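PDB 1XG0: phycoerythrin alpha-2 chain from Rhodomonas sp. CS24, which harvests light for photosynthesis in a cryptophyte alga, carrying a covalently bound 15,16-dihydrobiliverdin as one subunit of a phycobiliprotein complex. Local coordinates for residues Gly33-Asp36 and Glu37-Val40; Leu58-Ser61 and Leu62-Thr66. All coordinates share one frame; numbering follows the deposited sequence. Where two conformers were deposited one is given.

Contact 1: residues Gly33-Asp36 and Glu37-Val40. With DBV (15,16-dihydrobiliverdin), chain G.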
# COMPACT_ATOMS: atom_id res chain seq x y z
N GLY B 33 20.50 -25.89 -13.70
CA GLY B 33 19.69 -26.17 -12.53
C GLY B 33 18.71 -25.04 -12.27
O GLY B 33 18.45 -24.22 -13.17
N LYS B 34 18.20 -24.97 -11.03
CA LYS B 34 17.11 -24.05 -10.74
C LYS B 34 17.49 -22.58 -10.89
O LYS B 34 16.61 -21.75 -11.10
CB LYS B 34 16.58 -24.35 -9.33
CG LYS B 34 15.79 -25.66 -9.23
CD LYS B 34 14.30 -25.43 -9.46
CE LYS B 34 13.48 -26.49 -8.83
NZ LYS B 34 13.50 -27.69 -9.71
N ASP B 35 18.78 -22.26 -10.86
CA ASP B 35 19.20 -20.88 -11.10
C ASP B 35 18.81 -20.41 -12.51
O ASP B 35 18.76 -19.20 -12.75
CB ASP B 35 20.68 -20.69 -10.83
CG ASP B 35 21.03 -20.83 -9.38
OD1 ASP B 35 20.27 -20.37 -8.51
OD2 ASP B 35 22.12 -21.36 -9.10
N ASP B 36 18.58 -21.33 -13.45
CA ASP B 36 18.12 -20.94 -14.78
C ASP B 36 16.67 -20.48 -14.82
O ASP B 36 16.22 -19.98 -15.84
CB ASP B 36 18.36 -22.11 -15.76
CG ASP B 36 19.83 -22.42 -15.91
OD1 ASP B 36 20.65 -21.49 -15.85
OD2 ASP B 36 20.17 -23.62 -16.11
N GLU B 37 15.95 -20.64 -13.72
CA GLU B 37 14.55 -20.23 -13.59
C GLU B 37 14.39 -19.02 -12.63
O GLU B 37 13.27 -18.68 -12.26
CB GLU B 37 13.68 -21.37 -13.12
CG GLU B 37 13.69 -22.59 -14.03
CD GLU B 37 12.67 -23.63 -13.43
OE1 GLU B 37 11.52 -23.45 -13.67
OE2 GLU B 37 13.07 -24.53 -12.67
N MET B 38 15.51 -18.41 -12.26
CA MET B 38 15.52 -17.31 -11.30
C MET B 38 16.48 -16.23 -11.79
O MET B 38 17.41 -16.50 -12.52
CB MET B 38 15.95 -17.82 -9.90
CG MET B 38 15.13 -18.96 -9.39
SD MET B 38 15.45 -19.43 -7.66
CE MET B 38 17.10 -20.08 -7.85
N MET B 39 16.22 -14.99 -11.38
CA MET B 39 16.95 -13.89 -11.88
C MET B 39 16.86 -12.71 -10.84
O MET B 39 15.79 -12.50 -10.28
CB MET B 39 16.33 -13.55 -13.29
CG MET B 39 17.35 -12.82 -14.20
SD MET B 39 16.51 -11.94 -15.53
CE MET B 39 15.82 -10.55 -14.62
N VAL B 40 17.93 -11.94 -10.72
CA VAL B 40 17.91 -10.61 -10.12
C VAL B 40 18.00 -9.59 -11.25
O VAL B 40 18.93 -9.63 -12.05
CB VAL B 40 19.09 -10.41 -9.15
CG1 VAL B 40 19.08 -8.99 -8.55
CG2 VAL B 40 19.06 -11.46 -8.05
NA DBV G . 3.49 -15.71 -16.61
C1A DBV G . 2.59 -16.72 -16.57
C2A DBV G . 3.03 -17.75 -15.62
C3A DBV G . 4.24 -17.34 -15.14
C4A DBV G . 4.54 -16.03 -15.74
CMA DBV G . 2.23 -18.93 -15.30
CBA DBV G . 5.37 -17.39 -12.86
OA DBV G . 1.53 -16.74 -17.23
CHA DBV G . 5.63 -15.25 -15.53
CAA DBV G . 5.14 -18.09 -14.19
NB DBV G . 7.14 -13.50 -16.33
C1B DBV G . 5.85 -13.94 -16.09
C2B DBV G . 4.95 -12.89 -16.43
C3B DBV G . 5.71 -11.87 -16.98
C4B DBV G . 7.10 -12.24 -16.93
CHB DBV G . 8.16 -11.41 -17.25
CMB DBV G . 3.49 -12.78 -16.10
CAB DBV G . 5.18 -10.59 -17.55
CBB DBV G . 4.62 -10.77 -18.99
CGB DBV G . 5.66 -11.39 -19.89
O1B DBV G . 6.63 -10.70 -20.25
O2B DBV G . 5.52 -12.63 -20.20
CHC DBV G . 12.45 -13.02 -15.42
NC DBV G . 10.21 -12.49 -16.28
C1C DBV G . 9.53 -11.47 -16.96
C2C DBV G . 10.50 -10.45 -17.26
C3C DBV G . 11.71 -10.86 -16.71
C4C DBV G . 11.51 -12.12 -16.14
CMC DBV G . 13.01 -10.10 -16.70
CAC DBV G . 10.19 -9.18 -17.97
CBC DBV G . 9.47 -8.11 -17.14
CGC DBV G . 10.21 -7.30 -16.14
O1C DBV G . 11.43 -7.08 -16.36
O2C DBV G . 9.63 -6.84 -15.10
ND DBV G . 13.63 -13.96 -17.40
C1D DBV G . 12.82 -14.29 -16.24
C2D DBV G . 13.71 -15.21 -15.48
C3D DBV G . 14.86 -15.41 -16.10
C4D DBV G . 14.81 -14.60 -17.36
CMD DBV G . 13.24 -15.82 -14.18
CAD DBV G . 15.98 -16.24 -15.65
CBD DBV G . 17.08 -16.49 -16.31
OD DBV G . 15.69 -14.52 -18.25
O HOH W 1 11.47 -26.14 -11.30
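The carboxylate of E37 has the side chain of K34 alongside it, the two running the same way, with OE2 of E37 3.6 Å from CD of K34. In one of the two conformers of K34 a water joins them, accepting from NZ of K34 (3.0 Å) and donating to OE2 of E37 (2.7 Å), while OE1 of E37 takes the backbone N-H of G18. OE1 thus has a direct backbone partner, and OE2 a water-mediated one. The carboxylate of D35 receives the methyl end of M38, with CE 3.3 Å from OD1; that oxygen also forms a salt bridge to a basic side chain of another protein chain. M38 reaches it because its chain bends at the end (chi3 -68°), and a flexible thioether suits a place that also borders a phycoerythrobilin. The third flat group is ring D of 15,16-dihydrobiliverdin. M39 lies over one face, SD 3.6 Å from C4D in one of its two conformers, and the D36 carbonyl oxygen is on the other side of the ring plane, nearest the vinyl carbon CBD. At the rim, the E37 carbonyl oxygen is 3.4 Å from the methyl CMD.

The backbone turn brings K34 beside E37 and D35 beside M38. N of E37 donates to O of K34 at 2.9 Å, and a weak bond follows from N of M38 to O of D35. D36 turns its carboxylate back to the backbone N-H groups of A31 and G32, where a short acidic side chain suits the tight loop. The arrangement is a 3-10 turn that delivers the chain into strand 38-46, which pairs antiparallel with strand 7-15 and, through M39 and V40, with a strand of another protein chain; it forms one wall of the 15,16-dihydrobiliverdin pocket.

Contact 2: residues Leu58-Ser61 and Leu62-Thr66. With DBV (15,16-dihydrobiliverdin), chain F.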
# COMPACT_ATOMS: atom_id res chain seq x y z
N LEU B 58 -2.60 11.41 2.35
CA LEU B 58 -3.17 12.50 3.13
C LEU B 58 -4.49 12.04 3.79
O LEU B 58 -4.69 12.27 4.99
CB LEU B 58 -3.40 13.71 2.21
CG LEU B 58 -4.17 14.88 2.81
CD1 LEU B 58 -3.47 15.45 4.00
CD2 LEU B 58 -4.38 15.93 1.73
N ALA B 59 -5.38 11.40 3.03
CA ALA B 59 -6.68 10.97 3.58
C ALA B 59 -6.47 9.90 4.66
O ALA B 59 -7.15 9.93 5.72
CB ALA B 59 -7.54 10.46 2.44
N THR B 60 -5.56 8.96 4.44
CA THR B 60 -5.22 7.95 5.47
C THR B 60 -4.75 8.61 6.75
O THR B 60 -5.16 8.23 7.86
CB THR B 60 -4.10 6.99 4.88
OG1 THR B 60 -4.67 6.26 3.81
CG2 THR B 60 -3.64 6.04 5.95
N SER B 61 -3.84 9.56 6.59
CA SER B 61 -3.24 10.20 7.74
C SER B 61 -4.29 10.98 8.56
O SER B 61 -4.29 10.92 9.78
CB SER B 61 -2.09 11.12 7.31
OG SER B 61 -1.09 10.39 6.57
N LEU B 62 -5.14 11.72 7.87
CA LEU B 62 -6.22 12.46 8.55
C LEU B 62 -7.14 11.51 9.29
O LEU B 62 -7.61 11.81 10.41
CB LEU B 62 -7.01 13.32 7.58
CG LEU B 62 -6.28 14.57 7.09
CD1 LEU B 62 -6.95 15.15 5.85
CD2 LEU B 62 -6.20 15.62 8.20
N ALA B 63 -7.46 10.37 8.70
CA ALA B 63 -8.37 9.42 9.34
C ALA B 63 -7.75 8.68 10.50
O ALA B 63 -8.46 8.27 11.44
CB ALA B 63 -8.85 8.52 8.31
N LYS B 64 -6.43 8.46 10.48
CA LYS B 64 -5.76 7.73 11.55
C LYS B 64 -5.32 8.63 12.70
O LYS B 64 -5.16 8.16 13.84
CB LYS B 64 -4.56 6.92 11.04
CG LYS B 64 -4.97 5.71 10.22
CD LYS B 64 -3.74 4.95 9.69
CE LYS B 64 -4.11 3.76 8.80
NZ LYS B 64 -4.95 2.75 9.52
N MET B 65 -5.05 9.91 12.44
CA MET B 65 -4.67 10.80 13.54
C MET B 65 -5.89 11.13 14.40
O MET B 65 -7.05 11.00 14.00
CB MET B 65 -4.02 12.05 12.99
CG MET B 65 -4.99 13.00 12.32
SD MET B 65 -4.30 14.56 11.71
CE MET B 65 -2.97 13.96 10.80
N THR B 66 -5.56 11.59 15.62
CA THR B 66 -6.57 11.99 16.61
C THR B 66 -6.27 13.38 17.15
O THR B 66 -7.07 14.31 17.01
CB THR B 66 -6.59 10.94 17.71
OG1 THR B 66 -5.23 10.66 18.09
CG2 THR B 66 -7.20 9.65 17.21
NA DBV F . -3.64 19.61 12.39
C1A DBV F . -2.69 19.83 13.36
C2A DBV F . -3.10 19.08 14.56
C3A DBV F . -4.31 18.48 14.28
C4A DBV F . -4.65 18.79 12.88
CMA DBV F . -2.29 19.09 15.79
CBA DBV F . -5.35 16.19 14.78
OA DBV F . -1.68 20.53 13.23
CHA DBV F . -5.74 18.39 12.16
CAA DBV F . -5.17 17.67 15.21
NB DBV F . -7.32 18.81 10.38
C1B DBV F . -6.01 18.67 10.79
C2B DBV F . -5.16 18.86 9.67
C3B DBV F . -5.98 19.17 8.60
C4B DBV F . -7.35 19.14 9.01
CHB DBV F . -8.46 19.33 8.21
CMB DBV F . -3.71 18.53 9.57
CAB DBV F . -5.54 19.49 7.20
CBB DBV F . -4.97 20.95 7.08
CGB DBV F . -6.03 21.90 7.60
O1B DBV F . -7.08 22.08 6.94
O2B DBV F . -5.82 22.49 8.73
CHC DBV F . -12.68 17.89 10.32
NC DBV F . -10.43 18.61 9.52
C1C DBV F . -9.81 19.12 8.40
C2C DBV F . -10.82 19.26 7.40
C3C DBV F . -12.01 18.82 7.94
C4C DBV F . -11.76 18.41 9.26
CMC DBV F . -13.34 18.73 7.23
CAC DBV F . -10.58 19.83 6.01
CBC DBV F . -9.91 18.84 5.05
CGC DBV F . -10.79 17.81 4.43
O1C DBV F . -11.96 18.11 4.12
O2C DBV F . -10.28 16.65 4.26
ND DBV F . -13.77 20.06 10.91
C1D DBV F . -13.00 18.92 11.42
C2D DBV F . -13.88 18.37 12.48
C3D DBV F . -14.99 19.11 12.59
C4D DBV F . -14.95 20.19 11.55
CMD DBV F . -13.44 17.21 13.31
CAD DBV F . -16.10 18.91 13.55
CBD DBV F . -17.10 19.75 13.80
OD DBV F . -15.75 21.10 11.37
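This is a local contact within the last turns of helix 51-64, between side chains four residues apart. Successive i to i+4 backbone bonds run from N of L62 to O of L58 (3.0 Å) through to N of M65 and O of S61 (2.9 Å); M65 is the first residue to leave helical geometry. Along one side L58 and L62 lie in parallel, CD1 of each 4.0 Å apart. The other branch of L62 is turned outward, its CD2 3.6 Å from C3B over a face of ring B of a 15,16-dihydrobiliverdin. M65 holds CG between its backbone N and carbonyl carbon (chi1 73°), which folds the chain back over O of S61 (CG 3.4 Å away) and leaves SD 3.6 Å from CBA of the same pigment. In one of two conformers of K64, CG2 of T60 packs on CE of K64 at 3.7 Å, alongside the stem. The hydroxyls of T60 and S61 turn back to the carbonyls of G56 and V57. The chemistry is therefore divided: leucine and methionine give the pigment a soft apolar surface, while lysine, probably charged, offers its NZ to polar side chains of another protein chain.

How the contacts relate
Contact 1 and contact 2 are in series along the chain, one at the start of strand 38-46 and the other at the end of helix 51-64, the element that follows. Their centres are 43 Å apart, their nearest atoms about 31 Å, and they lie on opposite sides of the chain's centre. Each meets a different 15,16-dihydrobiliverdin. Residues 33-40 help to line the pocket that also contains C19, the covalent attachment site, whose side chain is about 6 Å from that of E37; residues 58-66 meet a pigment hydrogen-bonded by another protein chain. Phycoerythrobilins border both, near M38 and K64, so this elongated subunit touches pigments at both ends.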